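Local coordinates for beta-lactamase (Sphaerobacter thermophilus, PDB 4EWF), which probably hydrolyses the amide bond of beta-lactams to give substituted beta-amino acids, at residues A[57-71]-A[124-137]. Residues are numbered along the deposited sequence; the frame is centred on the assembly and turned at random.
Sequences PLMIAVYRAVDAGER and LVGLDAVNDVIASL
Arg-64 reaches to the last turn of helix 127-136 with an extended side chain and grips the hydroxyl of Ser-136 end-on with two nitrogens, Arg-64 NH1 to Ser-136 OG at 3.0 Å and Arg-64 NH2 to Ser-136 OG at 3.1 Å. The oxygen lies close to the guanidinium plane, and both bonds are moderately bent. Ser-136 OG in turn donates to Val-133 O of the preceding turn (2.8 Å); its chi1 of 77° folds the hydroxyl back toward that carbonyl, so three bonds fix the oxygen. Arg-64 NE is held by Ala-179 O, which helps to orient the group. One guanidinium face rests on Val-133 CG2, while Leu-137 CD2 lies at its edge.

Next to these bonds, Val-133 is a knob among Pro-57, Ile-60, Ala-61 and Arg-64. With Val-133 CG1 anti to its backbone N (chi1 161°), that methyl meets Ile-60 CG2 at 3.7 Å and CG2 packs on Ala-61 CA. Conversely, the Ala-61 methyl enters a hole formed by Ala-129, Val-130 and Val-133 and completed by Val-125 at the end of helix 115-125; the axes of 57-67 and 127-136 come within 8.4 Å, consistent with the small side chain at the crossing. Toward the start of segment 57-71, Pro-57 CB abuts Ile-134 CG1 (3.7 Å), and Leu-58 CD1 touches Val-130 CG2 (3.7 Å). Leu-58 also touches Leu-121 and Ile-122 of helix 115-125. At the far end, Leu-124 CB lies over the centre of the Arg-71 guanidinium.

Helices 55-67 and 127-136 thus cross nearly at right angles (102°) through reciprocal knobs-into-holes packing, within the helical domain of the class A beta-lactamase fold; helix 55-67 carries at its start the lysine of a probable SxxK motif.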
loop_
_atom_site.group_PDB
_atom_site.type_symbol
_atom_site.label_atom_id
_atom_site.label_comp_id
_atom_site.label_asym_id
_atom_site.label_seq_id
_atom_site.Cartn_x
_atom_site.Cartn_y
_atom_site.Cartn_z
ATOM N N PRO A 57 -0.516 3.088 6.838
ATOM C CA PRO A 57 -0.298 3.618 8.186
ATOM C C PRO A 57 -1.605 3.992 8.889
ATOM O O PRO A 57 -1.638 3.959 10.108
ATOM C CB PRO A 57 0.576 4.860 7.947
ATOM C CG PRO A 57 0.403 5.193 6.509
ATOM C CD PRO A 57 0.178 3.878 5.805
ATOM N N LEU A 58 -2.654 4.340 8.147
ATOM C CA LEU A 58 -3.960 4.600 8.770
ATOM C C LEU A 58 -4.469 3.333 9.474
ATOM O O LEU A 58 -4.913 3.370 10.627
ATOM C CB LEU A 58 -4.981 5.075 7.720
ATOM C CG LEU A 58 -6.453 5.142 8.170
ATOM C CD1 LEU A 58 -6.663 6.106 9.336
ATOM C CD2 LEU A 58 -7.356 5.507 6.995
HETATM N N MSE A 59 -4.407 2.204 8.770
HETATM C CA MSE A 59 -4.790 0.928 9.363
HETATM C C MSE A 59 -3.971 0.651 10.628
HETATM O O MSE A 59 -4.498 0.193 11.638
HETATM C CB MSE A 59 -4.585 -0.209 8.365
HETATM C CG MSE A 59 -4.871 -1.602 8.936
HETATM SE SE MSE A 59 -4.624 -2.984 7.578
HETATM C CE MSE A 59 -2.798 -2.698 7.094
ATOM N N ILE A 60 -2.672 0.928 10.569
ATOM C CA ILE A 60 -1.824 0.686 11.723
ATOM C C ILE A 60 -2.308 1.528 12.907
ATOM O O ILE A 60 -2.359 1.051 14.044
ATOM C CB ILE A 60 -0.331 0.951 11.405
ATOM C CG1 ILE A 60 0.150 -0.042 10.342
ATOM C CG2 ILE A 60 0.509 0.823 12.674
ATOM C CD1 ILE A 60 1.548 0.285 9.715
ATOM N N ALA A 61 -2.678 2.777 12.640
ATOM C CA ALA A 61 -3.155 3.646 13.720
ATOM C C ALA A 61 -4.405 3.049 14.352
ATOM O O ALA A 61 -4.574 3.082 15.572
ATOM C CB ALA A 61 -3.433 5.053 13.211
ATOM N N VAL A 62 -5.280 2.504 13.512
ATOM C CA VAL A 62 -6.491 1.859 14.004
ATOM C C VAL A 62 -6.183 0.672 14.924
ATOM O O VAL A 62 -6.688 0.597 16.049
ATOM C CB VAL A 62 -7.395 1.408 12.839
ATOM C CG1 VAL A 62 -8.542 0.568 13.359
ATOM C CG2 VAL A 62 -7.905 2.623 12.072
ATOM N N TYR A 63 -5.342 -0.253 14.471
ATOM C CA TYR A 63 -5.034 -1.416 15.305
ATOM C C TYR A 63 -4.292 -1.058 16.593
ATOM O O TYR A 63 -4.462 -1.732 17.614
ATOM C CB TYR A 63 -4.302 -2.515 14.519
ATOM C CG TYR A 63 -5.238 -3.294 13.618
ATOM C CD1 TYR A 63 -5.774 -4.514 14.031
ATOM C CD2 TYR A 63 -5.623 -2.794 12.381
ATOM C CE1 TYR A 63 -6.646 -5.227 13.223
ATOM C CE2 TYR A 63 -6.499 -3.497 11.565
ATOM C CZ TYR A 63 -7.008 -4.718 11.992
ATOM O OH TYR A 63 -7.885 -5.417 11.187
ATOM N N ARG A 64 -3.484 0.001 16.561
ATOM C CA ARG A 64 -2.816 0.461 17.784
ATOM C C ARG A 64 -3.845 0.966 18.788
ATOM O O ARG A 64 -3.696 0.774 19.995
ATOM C CB ARG A 64 -1.803 1.568 17.486
ATOM C CG ARG A 64 -0.569 1.096 16.748
ATOM C CD ARG A 64 0.548 2.108 16.874
ATOM N NE ARG A 64 1.727 1.679 16.134
ATOM C CZ ARG A 64 2.795 2.445 15.925
ATOM N NH1 ARG A 64 2.829 3.688 16.396
ATOM N NH2 ARG A 64 3.826 1.972 15.235
ATOM N N ALA A 65 -4.896 1.609 18.278
ATOM C CA ALA A 65 -6.003 2.051 19.126
ATOM C C ALA A 65 -6.699 0.846 19.754
ATOM O O ALA A 65 -7.076 0.871 20.932
ATOM C CB ALA A 65 -7.004 2.880 18.305
ATOM N N VAL A 66 -6.884 -0.204 18.956
ATOM C CA VAL A 66 -7.466 -1.447 19.452
ATOM C C VAL A 66 -6.547 -2.079 20.499
ATOM O O VAL A 66 -7.019 -2.533 21.534
ATOM C CB VAL A 66 -7.744 -2.457 18.310
ATOM C CG1 VAL A 66 -8.245 -3.784 18.877
ATOM C CG2 VAL A 66 -8.753 -1.885 17.330
ATOM N N ASP A 67 -5.237 -2.083 20.242
ATOM C CA ASP A 67 -4.279 -2.607 21.226
ATOM C C ASP A 67 -4.360 -1.850 22.556
ATOM O O ASP A 67 -4.296 -2.451 23.625
ATOM C CB ASP A 67 -2.835 -2.549 20.702
ATOM C CG ASP A 67 -2.581 -3.510 19.550
ATOM O OD1 ASP A 67 -3.379 -4.453 19.363
ATOM O OD2 ASP A 67 -1.569 -3.321 18.835
ATOM N N ALA A 68 -4.498 -0.528 22.479
ATOM C CA ALA A 68 -4.543 0.318 23.668
ATOM C C ALA A 68 -5.903 0.228 24.351
ATOM O O ALA A 68 -6.117 0.800 25.428
ATOM C CB ALA A 68 -4.231 1.761 23.300
ATOM N N GLY A 69 -6.822 -0.491 23.712
ATOM C CA GLY A 69 -8.156 -0.674 24.254
ATOM C C GLY A 69 -9.013 0.569 24.109
ATOM O O GLY A 69 -10.023 0.712 24.796
ATOM N N GLU A 70 -8.611 1.473 23.219
ATOM C CA GLU A 70 -9.364 2.707 22.997
ATOM C C GLU A 70 -10.625 2.452 22.168
ATOM O O GLU A 70 -11.616 3.167 22.304
ATOM C CB GLU A 70 -8.493 3.777 22.337
ATOM C CG GLU A 70 -7.333 4.273 23.194
ATOM C CD GLU A 70 -6.276 5.014 22.376
ATOM O OE1 GLU A 70 -5.405 5.675 22.984
ATOM O OE2 GLU A 70 -6.314 4.930 21.126
ATOM N N ARG A 71 -10.586 1.440 21.307
ATOM C CA ARG A 71 -11.788 0.998 20.596
ATOM C C ARG A 71 -11.694 -0.486 20.262
ATOM O O ARG A 71 -10.673 -1.114 20.531
ATOM C CB ARG A 71 -12.060 1.847 19.349
ATOM C CG ARG A 71 -10.821 2.330 18.635
ATOM C CD ARG A 71 -11.161 3.330 17.527
ATOM N NE ARG A 71 -11.316 4.709 17.995
ATOM C CZ ARG A 71 -12.486 5.297 18.236
ATOM N NH1 ARG A 71 -13.623 4.627 18.074
ATOM N NH2 ARG A 71 -12.520 6.558 18.641
ATOM N N LEU A 124 -12.189 8.854 13.207
ATOM C CA LEU A 124 -12.211 8.138 14.479
ATOM C C LEU A 124 -10.873 8.272 15.204
ATOM O O LEU A 124 -10.821 8.503 16.398
ATOM C CB LEU A 124 -12.496 6.663 14.238
ATOM C CG LEU A 124 -13.931 6.301 13.887
ATOM C CD1 LEU A 124 -13.984 4.831 13.568
ATOM C CD2 LEU A 124 -14.865 6.651 15.044
ATOM N N VAL A 125 -9.792 8.124 14.455
ATOM C CA VAL A 125 -8.467 8.058 15.043
ATOM C C VAL A 125 -7.752 9.420 14.982
ATOM O O VAL A 125 -6.931 9.746 15.844
ATOM C CB VAL A 125 -7.661 6.933 14.373
ATOM C CG1 VAL A 125 -6.834 7.463 13.188
ATOM C CG2 VAL A 125 -6.806 6.231 15.377
ATOM N N GLY A 126 -8.104 10.237 13.996
ATOM C CA GLY A 126 -7.508 11.559 13.854
ATOM C C GLY A 126 -6.192 11.554 13.088
ATOM O O GLY A 126 -5.438 10.575 13.131
ATOM N N LEU A 127 -5.912 12.648 12.378
ATOM C CA LEU A 127 -4.706 12.723 11.551
ATOM C C LEU A 127 -3.435 12.560 12.375
ATOM O O LEU A 127 -2.465 11.936 11.938
ATOM C CB LEU A 127 -4.651 14.054 10.797
ATOM C CG LEU A 127 -5.726 14.321 9.738
ATOM C CD1 LEU A 127 -5.627 15.763 9.247
ATOM C CD2 LEU A 127 -5.579 13.355 8.593
ATOM N N ASP A 128 -3.433 13.144 13.569
ATOM C CA ASP A 128 -2.231 13.131 14.392
ATOM C C ASP A 128 -1.801 11.719 14.733
ATOM O O ASP A 128 -0.600 11.411 14.734
ATOM C CB ASP A 128 -2.440 13.954 15.663
ATOM C CG ASP A 128 -2.337 15.445 15.403
ATOM O OD1 ASP A 128 -3.382 16.083 15.148
ATOM O OD2 ASP A 128 -1.207 15.977 15.449
ATOM N N ALA A 129 -2.779 10.864 15.018
ATOM C CA ALA A 129 -2.485 9.474 15.360
ATOM C C ALA A 129 -1.843 8.739 14.180
ATOM O O ALA A 129 -0.973 7.896 14.369
ATOM C CB ALA A 129 -3.745 8.752 15.837
ATOM N N VAL A 130 -2.253 9.066 12.961
ATOM C CA VAL A 130 -1.660 8.413 11.793
ATOM C C VAL A 130 -0.223 8.927 11.577
ATOM O O VAL A 130 0.708 8.151 11.360
ATOM C CB VAL A 130 -2.509 8.630 10.530
ATOM C CG1 VAL A 130 -1.889 7.917 9.333
ATOM C CG2 VAL A 130 -3.941 8.127 10.764
ATOM N N ASN A 131 -0.038 10.232 11.688
ATOM C CA ASN A 131 1.305 10.800 11.584
ATOM C C ASN A 131 2.238 10.361 12.718
ATOM O O ASN A 131 3.444 10.190 12.506
ATOM C CB ASN A 131 1.236 12.320 11.428
ATOM C CG ASN A 131 0.703 12.726 10.042
ATOM O OD1 ASN A 131 1.262 12.343 9.024
ATOM N ND2 ASN A 131 -0.399 13.461 10.015
ATOM N N ASP A 132 1.678 10.141 13.906
ATOM C CA ASP A 132 2.449 9.537 14.990
ATOM C C ASP A 132 2.938 8.145 14.584
ATOM O O ASP A 132 4.085 7.783 14.851
ATOM C CB ASP A 132 1.637 9.473 16.291
ATOM C CG ASP A 132 1.406 10.851 16.911
ATOM O OD1 ASP A 132 2.137 11.799 16.548
ATOM O OD2 ASP A 132 0.500 10.990 17.769
ATOM N N VAL A 133 2.085 7.362 13.929
ATOM C CA VAL A 133 2.512 6.037 13.460
ATOM C C VAL A 133 3.668 6.169 12.481
ATOM O O VAL A 133 4.706 5.491 12.586
ATOM C CB VAL A 133 1.377 5.282 12.750
ATOM C CG1 VAL A 133 1.941 4.150 11.890
ATOM C CG2 VAL A 133 0.369 4.753 13.767
ATOM N N ILE A 134 3.476 7.055 11.516
ATOM C CA ILE A 134 4.447 7.246 10.456
ATOM C C ILE A 134 5.806 7.625 11.053
ATOM O O ILE A 134 6.832 7.076 10.658
ATOM C CB ILE A 134 3.944 8.308 9.448
ATOM C CG1 ILE A 134 2.751 7.752 8.667
ATOM C CG2 ILE A 134 5.065 8.723 8.484
ATOM C CD1 ILE A 134 1.986 8.814 7.910
ATOM N N ALA A 135 5.803 8.535 12.029
ATOM C CA ALA A 135 7.051 8.987 12.641
ATOM C C ALA A 135 7.697 7.863 13.450
ATOM O O ALA A 135 8.922 7.688 13.428
ATOM C CB ALA A 135 6.798 10.220 13.550
ATOM N N SER A 136 6.870 7.118 14.180
ATOM C CA SER A 136 7.362 6.033 15.031
ATOM C C SER A 136 7.953 4.908 14.181
ATOM O O SER A 136 8.728 4.096 14.676
ATOM C CB SER A 136 6.239 5.465 15.905
ATOM O OG SER A 136 5.414 4.621 15.116
ATOM N N LEU A 137 7.599 4.859 12.904
ATOM C CA LEU A 137 8.142 3.819 12.027
ATOM C C LEU A 137 9.385 4.278 11.264
ATOM O O LEU A 137 9.908 3.551 10.421
ATOM C CB LEU A 137 7.077 3.320 11.044
ATOM C CG LEU A 137 5.934 2.525 11.691
ATOM C CD1 LEU A 137 4.989 1.996 10.628
ATOM C CD2 LEU A 137 6.505 1.393 12.532
#